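Side-chain contacts in YrdC-like domain-containing protein (Streptococcus mutans, PDB 3L7V), which is of unknown function but belongs to the YrdC/Sua5 family, and may bind double-stranded RNA and have a role in tRNA modification: residues A[61-65]-A[66-70]; A[278-281]-A[282-286]. All blocks are in the same frame, centred on the assembly; numbering follows the deposited sequence.

Interaction 1: residues A[61-65]-A[66-70]; sequences VCPTK and VGYII
The Y68 ring leans against P63 with its CD2/CE2 side, meeting the neighbouring strand obliquely: CE2 lies 3.8 Å from P63 CB, and CD2 is 4.1 Å from V61 CG1, the valine crossing the tyrosine at about a right angle. With CG anti to the carbonyl carbon (chi1 -72°), the ring is brought to P63, its partner in a non-hydrogen-bonded pair, where Y68 does not need the N-H that proline lacks. The Y68 hydroxyl reaches on to D218 and A217 N, so a tyrosine suits a place apolar along the ring and polar at the end. V61 and I70 continue this face, V61 CG2 touching I70 CG1.

C62, T64 and I69 point to the other face. T64 CG2 packs 3.5 Å from I69 CD1, while T64 OG1 turns to the chain reversal and accepts from V66 N at 3.3 Å. The backbones are joined by I69 N to C62 O and C62 N to I69 O, both 2.9 Å; T64 N donates to G67 O at 2.8 Å. G67 has phi 152° and psi -123°, where a CB would collide with the preceding carbonyl oxygen. The long cationic chain of K65, extended, carries NZ to a salt bridge with D124 and a bond to K164 O. Strands 59-64 and 67-72 thus form an antiparallel beta hairpin that reverses around K65 and V66, within the central sheet of the YrdC-like domain.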
loop_
_atom_site.group_PDB
_atom_site.type_symbol
_atom_site.label_atom_id
_atom_site.label_comp_id
_atom_site.label_asym_id
_atom_site.label_seq_id
_atom_site.Cartn_x
_atom_site.Cartn_y
_atom_site.Cartn_z
ATOM N N VAL A 61 -14.694 1.077 1.834
ATOM C CA VAL A 61 -13.818 1.652 2.854
ATOM C C VAL A 61 -13.443 0.541 3.837
ATOM O O VAL A 61 -14.282 -0.307 4.142
ATOM C CB VAL A 61 -14.463 2.865 3.581
ATOM C CG1 VAL A 61 -13.832 3.066 4.952
ATOM C CG2 VAL A 61 -14.331 4.149 2.736
ATOM N N CYS A 62 -12.190 0.545 4.315
ATOM C CA CYS A 62 -11.609 -0.581 5.055
ATOM C C CYS A 62 -10.531 -0.140 6.054
ATOM O O CYS A 62 -9.686 0.686 5.718
ATOM C CB CYS A 62 -11.009 -1.575 4.046
ATOM S SG CYS A 62 -10.169 -3.061 4.690
ATOM N N PRO A 63 -10.538 -0.721 7.277
ATOM C CA PRO A 63 -9.615 -0.381 8.369
ATOM C C PRO A 63 -8.194 -0.844 8.077
ATOM O O PRO A 63 -8.020 -1.858 7.404
ATOM C CB PRO A 63 -10.142 -1.199 9.566
ATOM C CG PRO A 63 -11.390 -1.846 9.115
ATOM C CD PRO A 63 -11.357 -1.891 7.618
ATOM N N THR A 64 -7.201 -0.118 8.580
ATOM C CA THR A 64 -5.806 -0.561 8.528
ATOM C C THR A 64 -5.151 -0.356 9.888
ATOM O O THR A 64 -5.791 0.158 10.805
ATOM C CB THR A 64 -4.999 0.225 7.491
ATOM O OG1 THR A 64 -4.822 1.569 7.955
ATOM C CG2 THR A 64 -5.716 0.242 6.160
ATOM N N LYS A 65 -3.874 -0.735 10.004
ATOM C CA LYS A 65 -3.085 -0.517 11.222
ATOM C C LYS A 65 -2.983 0.968 11.635
ATOM O O LYS A 65 -2.869 1.276 12.825
ATOM C CB LYS A 65 -1.658 -1.090 11.072
ATOM C CG LYS A 65 -1.519 -2.611 11.196
ATOM C CD LYS A 65 -0.052 -3.066 11.007
ATOM C CE LYS A 65 0.087 -4.583 11.097
ATOM N NZ LYS A 65 1.473 -5.063 10.780
ATOM N N VAL A 66 -2.997 1.885 10.663
ATOM C CA VAL A 66 -2.911 3.318 10.984
ATOM C C VAL A 66 -4.170 4.171 10.642
ATOM O O VAL A 66 -4.125 5.399 10.725
ATOM C CB VAL A 66 -1.664 3.981 10.346
ATOM C CG1 VAL A 66 -0.383 3.354 10.876
ATOM C CG2 VAL A 66 -1.732 3.870 8.834
ATOM N N GLY A 67 -5.277 3.530 10.276
ATOM C CA GLY A 67 -6.526 4.245 10.028
ATOM C C GLY A 67 -7.505 3.616 9.040
ATOM O O GLY A 67 -7.917 2.483 9.230
ATOM N N TYR A 68 -7.880 4.358 7.996
ATOM C CA TYR A 68 -8.859 3.904 6.985
ATOM C C TYR A 68 -8.402 4.167 5.540
ATOM O O TYR A 68 -7.823 5.219 5.250
ATOM C CB TYR A 68 -10.263 4.518 7.250
ATOM C CG TYR A 68 -10.921 3.884 8.466
ATOM C CD1 TYR A 68 -10.795 4.448 9.729
ATOM C CD2 TYR A 68 -11.613 2.678 8.355
ATOM C CE1 TYR A 68 -11.370 3.841 10.847
ATOM C CE2 TYR A 68 -12.181 2.063 9.458
ATOM C CZ TYR A 68 -12.060 2.652 10.701
ATOM O OH TYR A 68 -12.621 2.035 11.795
ATOM N N ILE A 69 -8.645 3.191 4.654
ATOM C CA ILE A 69 -8.337 3.312 3.227
ATOM C C ILE A 69 -9.567 3.078 2.346
ATOM O O ILE A 69 -10.495 2.359 2.730
ATOM C CB ILE A 69 -7.230 2.307 2.752
ATOM C CG1 ILE A 69 -7.649 0.854 3.029
ATOM C CG2 ILE A 69 -5.888 2.638 3.370
ATOM C CD1 ILE A 69 -6.550 -0.196 2.784
ATOM N N ILE A 70 -9.553 3.695 1.165
ATOM C CA ILE A 70 -10.472 3.351 0.086
ATOM C C ILE A 70 -9.823 2.315 -0.857
ATOM O O ILE A 70 -8.687 2.493 -1.286
ATOM C CB ILE A 70 -10.881 4.618 -0.701
ATOM C CG1 ILE A 70 -11.397 5.684 0.273
ATOM C CG2 ILE A 70 -11.918 4.274 -1.783
ATOM C CD1 ILE A 70 -11.437 7.095 -0.288
#

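Interaction 2: residues A[278-281]-A[282-286]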
loop_
_atom_site.group_PDB
_atom_site.type_symbol
_atom_site.label_atom_id
_atom_site.label_comp_id
_atom_site.label_asym_id
_atom_site.label_seq_id
_atom_site.Cartn_x
_atom_site.Cartn_y
_atom_site.Cartn_z
HETATM N N MSE A 278 16.854 0.215 11.704
HETATM C CA MSE A 278 17.689 -0.871 12.200
HETATM C C MSE A 278 17.849 -1.981 11.148
HETATM O O MSE A 278 18.938 -2.520 10.982
HETATM C CB MSE A 278 17.128 -1.424 13.522
HETATM C CG MSE A 278 18.060 -2.376 14.276
HETATM SE SE MSE A 278 19.706 -1.529 14.996
HETATM C CE MSE A 278 21.021 -2.101 13.676
ATOM N N HIS A 279 16.776 -2.307 10.423
ATOM C CA HIS A 279 16.858 -3.325 9.373
ATOM C C HIS A 279 17.589 -2.793 8.145
ATOM O O HIS A 279 18.271 -3.545 7.454
ATOM C CB HIS A 279 15.470 -3.823 8.951
ATOM C CG HIS A 279 14.791 -4.684 9.971
ATOM N ND1 HIS A 279 13.441 -4.599 10.237
ATOM C CD2 HIS A 279 15.275 -5.648 10.789
ATOM C CE1 HIS A 279 13.122 -5.474 11.174
ATOM N NE2 HIS A 279 14.216 -6.124 11.525
ATOM N N LEU A 280 17.439 -1.505 7.856
ATOM C CA LEU A 280 18.183 -0.944 6.736
ATOM C C LEU A 280 19.685 -1.082 7.007
ATOM O O LEU A 280 20.431 -1.470 6.127
ATOM C CB LEU A 280 17.826 0.518 6.466
ATOM C CG LEU A 280 16.520 0.742 5.690
ATOM C CD1 LEU A 280 15.925 2.130 5.976
ATOM C CD2 LEU A 280 16.722 0.527 4.179
ATOM N N SER A 281 20.115 -0.777 8.226
ATOM C CA SER A 281 21.540 -0.748 8.525
ATOM C C SER A 281 22.158 -2.146 8.628
ATOM O O SER A 281 23.365 -2.306 8.449
ATOM C CB SER A 281 21.836 0.120 9.764
ATOM O OG SER A 281 21.440 -0.503 10.972
ATOM N N ASP A 282 21.324 -3.157 8.883
ATOM C CA ASP A 282 21.772 -4.553 8.834
ATOM C C ASP A 282 21.948 -5.078 7.411
ATOM O O ASP A 282 22.745 -5.977 7.185
ATOM C CB ASP A 282 20.820 -5.473 9.605
ATOM C CG ASP A 282 20.950 -5.316 11.117
ATOM O OD1 ASP A 282 22.033 -4.914 11.600
ATOM O OD2 ASP A 282 19.963 -5.600 11.829
ATOM N N GLN A 283 21.225 -4.505 6.450
ATOM C CA GLN A 283 21.175 -5.051 5.094
ATOM C C GLN A 283 21.953 -4.226 4.034
ATOM O O GLN A 283 22.358 -4.746 2.993
ATOM C CB GLN A 283 19.697 -5.245 4.691
ATOM C CG GLN A 283 19.445 -5.920 3.352
ATOM C CD GLN A 283 19.730 -7.420 3.374
ATOM O OE1 GLN A 283 18.811 -8.230 3.459
ATOM N NE2 GLN A 283 21.006 -7.789 3.293
ATOM N N PHE A 284 22.160 -2.943 4.287
ATOM C CA PHE A 284 22.903 -2.106 3.350
ATOM C C PHE A 284 23.982 -1.311 4.117
ATOM O O PHE A 284 23.710 -0.778 5.189
ATOM C CB PHE A 284 21.972 -1.102 2.634
ATOM C CG PHE A 284 20.771 -1.718 1.947
ATOM C CD1 PHE A 284 20.791 -1.978 0.572
ATOM C CD2 PHE A 284 19.594 -1.969 2.654
ATOM C CE1 PHE A 284 19.664 -2.527 -0.076
ATOM C CE2 PHE A 284 18.478 -2.512 2.021
ATOM C CZ PHE A 284 18.514 -2.799 0.652
ATOM N N ASN A 285 25.193 -1.210 3.574
ATOM C CA ASN A 285 26.201 -0.333 4.181
ATOM C C ASN A 285 26.005 1.140 3.808
ATOM O O ASN A 285 26.659 2.033 4.356
ATOM C CB ASN A 285 27.622 -0.792 3.824
ATOM C CG ASN A 285 27.972 -2.123 4.474
ATOM O OD1 ASN A 285 27.524 -2.405 5.578
ATOM N ND2 ASN A 285 28.761 -2.948 3.786
ATOM N N SER A 286 25.088 1.385 2.881
ATOM C CA SER A 286 24.887 2.719 2.356
ATOM C C SER A 286 23.405 3.042 2.099
ATOM O O SER A 286 22.776 2.405 1.255
ATOM C CB SER A 286 25.709 2.862 1.072
ATOM O OG SER A 286 25.673 4.173 0.555
HETATM O O HOH W 1 25.642 -3.059 7.392
#
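M278 O receives two hydrogen bonds from the following turn, D282 N at 3.2 Å and S281 OG also at 3.2 Å, both arriving from the same face of its carbonyl plane. The serine hydroxyl can fold back in this way because it sits between its own backbone N and carbonyl carbon (chi1 73°), a short polar side chain that finds its acceptor on the helix itself. L280 O is likewise gripped twice, by F284 N at 2.9 Å and by Q283 N at 3.2 Å, the two donors reaching it from different directions. Q283 N also makes a weak bond back to H279 O.

Contacts to residues three and four places ahead therefore coexist as helix 273-283 runs out, and F284, with phi -131° and psi 137°, is the first residue to leave helical geometry. This helix is the middle element of a beta-alpha-beta unit between strands 265-268 and 288-289. At its end a water donates to both S281 O, at 2.6 Å, and N285 OD1, bridging the last turn to the departing chain, while N285 ND2 is held by the carbonyls of A255 and S257.

Packing divides by side. F284 presents a ring edge to L280 O, which lies near the ring plane 3.6 Å from CD2, and L280 CD2 meets F284 CD2 at 4.1 Å; these apolar residues suit the buried side, where L280 also touches F116 of helix 111-123. On the exposed side the bent chain of M278, present as selenomethionine, brings its CE to 3.6 Å from D282 OD1; a carboxylate suits this exposed position, which also meets a neighbouring molecule in the crystal.

In the fold
Interactions 1 and 2 lie in separate parts of one chain, their centres 30 Å apart and their nearest atoms about 12 Å apart, with no touch between them. The hairpin 61-70 is buried, its centre about 11 Å from the centre of the chain, and relies on a cross-strand ladder of backbone bonds with side chains on both faces. The helix end 278-286 sits farther out, about 22 Å from that centre, and is partly buried; its bonds are local ones within a single chain ending. Strands 213-216 and 185-188 flank the hairpin, whereas helix 111-123 packs beside helix 273-283, whose framing strands 265-268 and 288-289 belong to the same mixed sheet as the hairpin.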